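Local coordinates for thiamine-biosynthesis protein ThiS (Geobacter metallireducens GS-15, PDB 3CWI), which probably serves as the ubiquitin-like sulfur carrier protein that supplies sulfur for building the thiazole ring of thiamine, at residues Leu27-Gln31 against Glu61-Phe65. Numbering follows the deposited sequence.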
loop_
_atom_site.group_PDB
_atom_site.type_symbol
_atom_site.label_atom_id
_atom_site.label_comp_id
_atom_site.label_asym_id
_atom_site.label_seq_id
_atom_site.Cartn_x
_atom_site.Cartn_y
_atom_site.Cartn_z
ATOM N N LEU A 27 4.176 -5.628 -5.345
ATOM C CA LEU A 27 4.914 -4.465 -5.830
ATOM C C LEU A 27 6.362 -4.514 -5.365
ATOM O O LEU A 27 7.162 -3.629 -5.690
ATOM C CB LEU A 27 4.275 -3.165 -5.326
ATOM C CG LEU A 27 2.931 -2.745 -5.911
ATOM C CD1 LEU A 27 2.552 -1.362 -5.394
ATOM C CD2 LEU A 27 3.030 -2.729 -7.425
ATOM N N LYS A 28 6.691 -5.557 -4.609
ATOM C CA LYS A 28 8.030 -5.744 -4.053
ATOM C C LYS A 28 8.598 -4.423 -3.564
ATOM O O LYS A 28 9.661 -3.979 -4.004
ATOM C CB LYS A 28 8.968 -6.385 -5.083
ATOM C CG LYS A 28 8.970 -5.734 -6.459
ATOM C CD LYS A 28 9.884 -6.472 -7.444
ATOM C CE LYS A 28 9.498 -7.944 -7.605
ATOM N NZ LYS A 28 9.836 -8.751 -6.388
ATOM N N VAL A 29 7.869 -3.797 -2.647
ATOM C CA VAL A 29 8.280 -2.525 -2.078
ATOM C C VAL A 29 9.577 -2.689 -1.290
ATOM O O VAL A 29 9.667 -3.527 -0.397
ATOM C CB VAL A 29 7.195 -1.965 -1.138
ATOM C CG1 VAL A 29 7.623 -0.612 -0.609
ATOM C CG2 VAL A 29 5.874 -1.856 -1.884
ATOM N N ALA A 30 10.577 -1.879 -1.622
ATOM C CA ALA A 30 11.872 -1.944 -0.956
ATOM C C ALA A 30 11.779 -1.680 0.540
ATOM O O ALA A 30 11.019 -0.818 0.985
ATOM C CB ALA A 30 12.830 -0.953 -1.594
ATOM N N GLN A 31 12.563 -2.426 1.315
ATOM C CA GLN A 31 12.575 -2.254 2.762
ATOM C C GLN A 31 11.156 -2.200 3.308
ATOM O O GLN A 31 10.818 -1.330 4.111
ATOM C CB GLN A 31 13.330 -0.970 3.112
ATOM C CG GLN A 31 14.796 -1.025 2.709
ATOM C CD GLN A 31 15.526 0.292 2.907
ATOM O OE1 GLN A 31 16.754 0.348 2.806
ATOM N NE2 GLN A 31 14.777 1.360 3.179
ATOM N N GLU A 61 -0.103 5.050 -0.624
ATOM C CA GLU A 61 1.167 5.772 -0.625
ATOM C C GLU A 61 2.195 5.021 0.213
ATOM O O GLU A 61 1.882 4.496 1.278
ATOM C CB GLU A 61 0.970 7.166 -0.035
ATOM C CG GLU A 61 -0.052 8.019 -0.749
ATOM C CD GLU A 61 -0.401 9.259 0.051
ATOM O OE1 GLU A 61 -1.099 9.131 1.082
ATOM O OE2 GLU A 61 0.032 10.358 -0.341
ATOM N N PHE A 62 3.419 4.973 -0.286
ATOM C CA PHE A 62 4.499 4.311 0.419
ATOM C C PHE A 62 5.497 5.377 0.844
ATOM O O PHE A 62 6.082 6.061 0.005
ATOM C CB PHE A 62 5.160 3.269 -0.485
ATOM C CG PHE A 62 4.220 2.190 -0.938
ATOM C CD1 PHE A 62 3.566 1.392 -0.011
ATOM C CD2 PHE A 62 3.962 1.991 -2.289
ATOM C CE1 PHE A 62 2.665 0.414 -0.417
ATOM C CE2 PHE A 62 3.060 1.013 -2.707
ATOM C CZ PHE A 62 2.417 0.231 -1.773
ATOM N N LEU A 63 5.666 5.528 2.154
ATOM C CA LEU A 63 6.572 6.536 2.691
ATOM C C LEU A 63 7.617 5.916 3.622
ATOM O O LEU A 63 7.365 4.895 4.268
ATOM C CB LEU A 63 5.774 7.597 3.459
ATOM C CG LEU A 63 4.448 8.105 2.869
ATOM C CD1 LEU A 63 3.843 9.127 3.819
ATOM C CD2 LEU A 63 4.667 8.712 1.497
ATOM N N TYR A 64 8.791 6.541 3.683
ATOM C CA TYR A 64 9.867 6.055 4.539
ATOM C C TYR A 64 10.352 7.171 5.449
ATOM O O TYR A 64 10.831 8.198 4.976
ATOM C CB TYR A 64 11.051 5.556 3.709
ATOM C CG TYR A 64 10.723 4.450 2.736
ATOM C CD1 TYR A 64 10.228 4.737 1.463
ATOM C CD2 TYR A 64 10.922 3.116 3.084
ATOM C CE1 TYR A 64 9.944 3.713 0.554
ATOM C CE2 TYR A 64 10.643 2.093 2.191
ATOM C CZ TYR A 64 10.155 2.398 0.929
ATOM O OH TYR A 64 9.881 1.379 0.049
ATOM N N PHE A 65 10.234 6.965 6.754
ATOM C CA PHE A 65 10.676 7.963 7.712
ATOM C C PHE A 65 11.998 7.570 8.366
ATOM O O PHE A 65 12.154 6.450 8.850
ATOM C CB PHE A 65 9.610 8.168 8.784
ATOM C CG PHE A 65 8.317 8.708 8.251
ATOM C CD1 PHE A 65 7.490 7.917 7.457
ATOM C CD2 PHE A 65 7.932 10.018 8.527
ATOM C CE1 PHE A 65 6.296 8.426 6.943
ATOM C CE2 PHE A 65 6.745 10.538 8.018
ATOM C CZ PHE A 65 5.923 9.739 7.223
#
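One face of the Phe62 ring carries Val29 CG2, which sits over the ring centre in a CH-pi contact, 4.0 Å from the centroid. Leu27 meets the same ring at its edge, with CD1 3.6 Å from Phe62 CE2. The Tyr64 ring has two backbone carbonyl oxygens, of Ala30 and Gln31, at its edge and in its plane. The first takes a hydrogen bond: Tyr64 OH donates to Ala30 O at 2.6 Å. The C=O...OH angle is 136°, and the donor is tilted 16° from the carbonyl plane. With CG1 anti to the backbone N (chi1 -177°), the two methyls of Val29 divide between the rings, CG1 lying 3.1 Å from Tyr64 OH and CG2 going to Phe62. A phenylalanine in place of Tyr64 would probably leave Ala30 O without this donor and the loop less firmly held to the segment after strand 59-63. Lys28, with positive phi, closes helix 20-26 in a Schellman motif, and the loop that follows carries Val29 and Ala30. A mixed sheet with a helix across it is the ubiquitin-like beta-grasp fold of the ThiS family, and here the loop leaving that helix meets the last strand.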